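PDB 3BWG: uncharacterized HTH-type transcriptional regulator yydK from Bacillus subtilis subsp. subtilis, which probably binds DNA as a transcription factor of the GntR family, joining a helix-turn-helix domain to a UTRA domain. Local coordinates for residues V95-K106 and D120-Y131. Sequence-based numbering, arbitrary orientation.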
loop_
_atom_site.group_PDB
_atom_site.type_symbol
_atom_site.label_atom_id
_atom_site.label_comp_id
_atom_site.label_asym_id
_atom_site.label_seq_id
_atom_site.Cartn_x
_atom_site.Cartn_y
_atom_site.Cartn_z
ATOM N N VAL B 95 -17.198 -7.146 -10.829
ATOM C CA VAL B 95 -17.803 -6.249 -9.852
ATOM C C VAL B 95 -18.986 -5.458 -10.431
ATOM O O VAL B 95 -18.856 -4.723 -11.419
ATOM C CB VAL B 95 -16.736 -5.335 -9.139
ATOM C CG1 VAL B 95 -15.926 -4.548 -10.138
ATOM C CG2 VAL B 95 -17.383 -4.408 -8.111
ATOM N N THR B 96 -20.148 -5.659 -9.818
ATOM C CA THR B 96 -21.341 -4.910 -10.158
ATOM C C THR B 96 -21.764 -4.040 -8.986
ATOM O O THR B 96 -21.301 -4.240 -7.857
ATOM C CB THR B 96 -22.505 -5.826 -10.648
ATOM O OG1 THR B 96 -22.931 -6.707 -9.604
ATOM C CG2 THR B 96 -22.064 -6.646 -11.877
ATOM N N SER B 97 -22.642 -3.083 -9.279
ATOM C CA SER B 97 -23.098 -2.072 -8.340
ATOM C C SER B 97 -24.600 -1.863 -8.428
ATOM O O SER B 97 -25.178 -1.829 -9.519
ATOM C CB SER B 97 -22.393 -0.721 -8.583
ATOM O OG SER B 97 -21.019 -0.780 -8.301
ATOM N N LYS B 98 -25.202 -1.717 -7.256
ATOM C CA LYS B 98 -26.554 -1.238 -7.072
ATOM C C LYS B 98 -26.458 0.215 -6.546
ATOM O O LYS B 98 -25.897 0.449 -5.486
ATOM C CB LYS B 98 -27.232 -2.139 -6.041
ATOM C CG LYS B 98 -28.697 -1.904 -5.777
ATOM C CD LYS B 98 -29.194 -3.020 -4.845
ATOM C CE LYS B 98 -30.359 -2.593 -3.949
ATOM N NZ LYS B 98 -31.708 -2.752 -4.600
ATOM N N VAL B 99 -26.977 1.178 -7.305
ATOM C CA VAL B 99 -26.940 2.562 -6.885
ATOM C C VAL B 99 -28.114 2.779 -5.957
ATOM O O VAL B 99 -29.244 2.571 -6.343
ATOM C CB VAL B 99 -27.021 3.561 -8.079
ATOM C CG1 VAL B 99 -26.986 5.005 -7.594
ATOM C CG2 VAL B 99 -25.891 3.326 -9.039
ATOM N N ILE B 100 -27.833 3.201 -4.738
ATOM C CA ILE B 100 -28.866 3.491 -3.781
ATOM C C ILE B 100 -29.274 4.953 -3.915
ATOM O O ILE B 100 -30.466 5.251 -3.907
ATOM C CB ILE B 100 -28.429 3.157 -2.345
ATOM C CG1 ILE B 100 -28.008 1.699 -2.259
ATOM C CG2 ILE B 100 -29.599 3.411 -1.352
ATOM C CD1 ILE B 100 -27.114 1.410 -1.114
ATOM N N GLU B 101 -28.289 5.854 -4.020
ATOM C CA GLU B 101 -28.542 7.274 -4.213
ATOM C C GLU B 101 -27.503 7.896 -5.169
ATOM O O GLU B 101 -26.349 7.484 -5.211
ATOM C CB GLU B 101 -28.451 8.025 -2.884
ATOM C CG GLU B 101 -29.666 7.946 -1.948
ATOM C CD GLU B 101 -29.450 8.798 -0.677
ATOM O OE1 GLU B 101 -29.672 10.033 -0.721
ATOM O OE2 GLU B 101 -29.034 8.242 0.364
ATOM N N LEU B 102 -27.925 8.890 -5.935
ATOM C CA LEU B 102 -27.018 9.719 -6.685
ATOM C C LEU B 102 -27.745 11.007 -6.823
ATOM O O LEU B 102 -28.867 11.016 -7.324
ATOM C CB LEU B 102 -26.727 9.133 -8.076
ATOM C CG LEU B 102 -26.065 10.003 -9.159
ATOM C CD1 LEU B 102 -24.626 10.436 -8.844
ATOM C CD2 LEU B 102 -26.136 9.302 -10.506
ATOM N N ASP B 103 -27.150 12.088 -6.338
ATOM C CA ASP B 103 -27.747 13.398 -6.508
ATOM C C ASP B 103 -26.690 14.492 -6.368
ATOM O O ASP B 103 -25.517 14.205 -6.151
ATOM C CB ASP B 103 -28.911 13.596 -5.526
ATOM C CG ASP B 103 -28.470 13.609 -4.087
ATOM O OD1 ASP B 103 -27.269 13.823 -3.808
ATOM O OD2 ASP B 103 -29.331 13.417 -3.214
ATOM N N VAL B 104 -27.123 15.737 -6.542
ATOM C CA VAL B 104 -26.303 16.888 -6.267
ATOM C C VAL B 104 -26.782 17.430 -4.947
ATOM O O VAL B 104 -27.981 17.482 -4.697
ATOM C CB VAL B 104 -26.431 17.966 -7.347
ATOM C CG1 VAL B 104 -25.514 19.166 -6.996
ATOM C CG2 VAL B 104 -26.096 17.371 -8.692
ATOM N N ARG B 105 -25.823 17.866 -4.130
ATOM C CA ARG B 105 -25.967 18.016 -2.696
ATOM C C ARG B 105 -24.849 18.954 -2.244
ATOM O O ARG B 105 -23.783 18.994 -2.853
ATOM C CB ARG B 105 -25.684 16.615 -2.140
ATOM C CG ARG B 105 -25.987 16.323 -0.767
ATOM C CD ARG B 105 -25.717 14.852 -0.529
ATOM N NE ARG B 105 -26.843 13.992 -0.931
ATOM C CZ ARG B 105 -27.390 13.050 -0.158
ATOM N NH1 ARG B 105 -26.915 12.819 1.076
ATOM N NH2 ARG B 105 -28.393 12.312 -0.630
ATOM N N LYS B 106 -25.069 19.693 -1.166
ATOM C CA LYS B 106 -23.965 20.309 -0.443
ATOM C C LYS B 106 -23.169 19.224 0.335
ATOM O O LYS B 106 -23.738 18.212 0.751
ATOM C CB LYS B 106 -24.457 21.445 0.488
ATOM C CG LYS B 106 -25.251 22.518 -0.220
ATOM C CD LYS B 106 -24.449 23.140 -1.365
ATOM C CE LYS B 106 -25.227 24.260 -2.006
ATOM N NZ LYS B 106 -24.502 24.750 -3.219
ATOM N N ASP B 120 -20.432 25.500 0.629
ATOM C CA ASP B 120 -21.451 25.879 -0.342
ATOM C C ASP B 120 -21.125 25.416 -1.764
ATOM O O ASP B 120 -21.867 25.738 -2.698
ATOM C CB ASP B 120 -21.754 27.391 -0.294
ATOM C CG ASP B 120 -23.206 27.716 -0.712
ATOM O OD1 ASP B 120 -24.082 26.820 -0.681
ATOM O OD2 ASP B 120 -23.483 28.880 -1.065
ATOM N N GLU B 121 -20.033 24.664 -1.922
ATOM C CA GLU B 121 -19.677 24.114 -3.227
ATOM C C GLU B 121 -20.439 22.789 -3.462
ATOM O O GLU B 121 -20.446 21.904 -2.590
ATOM C CB GLU B 121 -18.156 23.912 -3.335
ATOM C CG GLU B 121 -17.297 25.191 -3.299
ATOM C CD GLU B 121 -15.822 24.935 -3.697
ATOM O OE1 GLU B 121 -15.558 24.429 -4.828
ATOM O OE2 GLU B 121 -14.924 25.227 -2.864
ATOM N N ASP B 122 -21.110 22.668 -4.606
ATOM C CA ASP B 122 -21.860 21.439 -4.920
ATOM C C ASP B 122 -20.960 20.198 -5.036
ATOM O O ASP B 122 -19.846 20.262 -5.578
ATOM C CB ASP B 122 -22.592 21.589 -6.252
ATOM C CG ASP B 122 -23.764 22.537 -6.181
ATOM O OD1 ASP B 122 -24.206 22.870 -5.063
ATOM O OD2 ASP B 122 -24.265 22.927 -7.256
ATOM N N ILE B 123 -21.419 19.077 -4.506
ATOM C CA ILE B 123 -20.748 17.808 -4.776
ATOM C C ILE B 123 -21.774 16.880 -5.419
ATOM O O ILE B 123 -22.976 17.105 -5.208
ATOM C CB ILE B 123 -20.068 17.183 -3.506
ATOM C CG1 ILE B 123 -21.022 17.013 -2.306
ATOM C CG2 ILE B 123 -18.901 18.075 -3.054
ATOM C CD1 ILE B 123 -21.690 15.638 -2.159
ATOM N N TYR B 124 -21.315 15.906 -6.224
ATOM C CA TYR B 124 -22.108 14.700 -6.509
ATOM C C TYR B 124 -21.982 13.721 -5.366
ATOM O O TYR B 124 -20.866 13.417 -4.943
ATOM C CB TYR B 124 -21.628 13.968 -7.746
ATOM C CG TYR B 124 -22.238 14.504 -8.975
ATOM C CD1 TYR B 124 -21.508 15.334 -9.834
ATOM C CD2 TYR B 124 -23.564 14.249 -9.254
ATOM C CE1 TYR B 124 -22.089 15.851 -10.974
ATOM C CE2 TYR B 124 -24.179 14.783 -10.387
ATOM C CZ TYR B 124 -23.443 15.565 -11.243
ATOM O OH TYR B 124 -24.059 16.079 -12.357
ATOM N N TYR B 125 -23.115 13.200 -4.891
ATOM C CA TYR B 125 -23.079 12.241 -3.802
ATOM C C TYR B 125 -23.482 10.889 -4.311
ATOM O O TYR B 125 -24.513 10.762 -4.953
ATOM C CB TYR B 125 -24.042 12.675 -2.691
ATOM C CG TYR B 125 -24.302 11.635 -1.627
ATOM C CD1 TYR B 125 -23.372 11.426 -0.606
ATOM C CD2 TYR B 125 -25.493 10.879 -1.612
ATOM C CE1 TYR B 125 -23.589 10.492 0.362
ATOM C CE2 TYR B 125 -25.729 9.938 -0.609
ATOM C CZ TYR B 125 -24.753 9.750 0.367
ATOM O OH TYR B 125 -24.904 8.851 1.397
ATOM N N VAL B 126 -22.694 9.866 -4.005
ATOM C CA VAL B 126 -23.105 8.524 -4.387
ATOM C C VAL B 126 -23.119 7.528 -3.241
ATOM O O VAL B 126 -22.251 7.555 -2.361
ATOM C CB VAL B 126 -22.461 8.000 -5.747
ATOM C CG1 VAL B 126 -21.605 9.038 -6.424
ATOM C CG2 VAL B 126 -21.839 6.598 -5.648
ATOM N N LYS B 127 -24.180 6.735 -3.186
ATOM C CA LYS B 127 -24.318 5.721 -2.176
ATOM C C LYS B 127 -24.588 4.426 -2.963
ATOM O O LYS B 127 -25.536 4.377 -3.772
ATOM C CB LYS B 127 -25.479 6.061 -1.243
ATOM C CG LYS B 127 -25.649 5.034 -0.117
ATOM C CD LYS B 127 -26.990 5.126 0.639
ATOM C CE LYS B 127 -26.925 6.223 1.701
ATOM N NZ LYS B 127 -28.244 6.244 2.434
ATOM N N ARG B 128 -23.741 3.409 -2.777
ATOM C CA ARG B 128 -23.896 2.181 -3.540
ATOM C C ARG B 128 -23.364 0.949 -2.811
ATOM O O ARG B 128 -22.446 1.022 -1.962
ATOM C CB ARG B 128 -23.303 2.330 -4.958
ATOM C CG ARG B 128 -21.795 2.284 -5.077
ATOM C CD ARG B 128 -21.317 2.643 -6.469
ATOM N NE ARG B 128 -19.871 2.859 -6.412
ATOM C CZ ARG B 128 -19.034 2.812 -7.441
ATOM N NH1 ARG B 128 -19.478 2.564 -8.669
ATOM N NH2 ARG B 128 -17.742 3.017 -7.224
ATOM N N VAL B 129 -23.990 -0.176 -3.099
ATOM C CA VAL B 129 -23.494 -1.451 -2.630
ATOM C C VAL B 129 -22.863 -2.062 -3.845
ATOM O O VAL B 129 -23.418 -1.993 -4.967
ATOM C CB VAL B 129 -24.620 -2.359 -2.056
ATOM C CG1 VAL B 129 -24.075 -3.745 -1.547
ATOM C CG2 VAL B 129 -25.372 -1.621 -0.934
ATOM N N ARG B 130 -21.680 -2.622 -3.643
ATOM C CA ARG B 130 -20.982 -3.287 -4.738
ATOM C C ARG B 130 -20.885 -4.796 -4.493
ATOM O O ARG B 130 -20.918 -5.228 -3.346
ATOM C CB ARG B 130 -19.630 -2.624 -5.000
ATOM C CG ARG B 130 -19.672 -1.095 -4.920
ATOM C CD ARG B 130 -18.397 -0.491 -5.515
ATOM N NE ARG B 130 -18.411 -0.696 -6.983
ATOM C CZ ARG B 130 -17.342 -0.558 -7.764
ATOM N NH1 ARG B 130 -16.171 -0.200 -7.226
ATOM N NH2 ARG B 130 -17.449 -0.744 -9.087
ATOM N N TYR B 131 -20.824 -5.582 -5.578
ATOM C CA TYR B 131 -20.849 -7.055 -5.528
ATOM C C TYR B 131 -19.724 -7.697 -6.359
ATOM O O TYR B 131 -19.395 -7.228 -7.456
ATOM C CB TYR B 131 -22.180 -7.619 -6.039
ATOM C CG TYR B 131 -23.406 -7.135 -5.320
ATOM C CD1 TYR B 131 -24.148 -7.985 -4.488
ATOM C CD2 TYR B 131 -23.854 -5.827 -5.497
ATOM C CE1 TYR B 131 -25.321 -7.507 -3.810
ATOM C CE2 TYR B 131 -24.986 -5.348 -4.856
ATOM C CZ TYR B 131 -25.704 -6.160 -4.011
ATOM O OH TYR B 131 -26.805 -5.592 -3.400
HETATM O O HOH W 1 -18.726 -2.071 -11.541
#
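Arg105 lays its guanidinium flat on the ring of Tyr125, CZ 3.2 Å from CD2 with the planes 17° apart, a cation-pi stack. CG stands anti to the backbone N (chi1 -168°) and the chain bends at chi3, which turns NE and NH2 back onto Asp103: NE reaches OD1 on its syn side at 2.9 Å, NH2 takes OD2. NH2 also makes a weak, poorly angled bond to Glu101 OE1, while Glu101 OE2 receives Lys127 NZ at 3.0 Å, so both carboxylates are held by cations. A leucine in place of Arg105 would probably leave Asp103 without its cationic mate and the Tyr125 face without its stacked charge. Tyr125 OH is satisfied by Glu141. Farther along, Arg130 NE donates in its own plane to Ser97 OG (2.9 Å), and Val95 CG2 rests on one guanidinium face; Arg128 covers the opposite one, its NH1 held by the carbonyl oxygens of Val157 and His159 and its NE by Glu140. At the other end, Lys106 NZ bridges Asp122 OD1 (2.6 Å) and Asp120, using both its backbone O and OD1. Antiparallel backbone bonds join the strands throughout; Lys127 O accepts from Ile100 N (2.8 Å) and Glu101 N (3.1 Å), both from the same face of its plane. This double acceptance marks a classic beta bulge, set where the outermost strand 95-105 pairs with 123-132 in the antiparallel sheet of the UTRA domain.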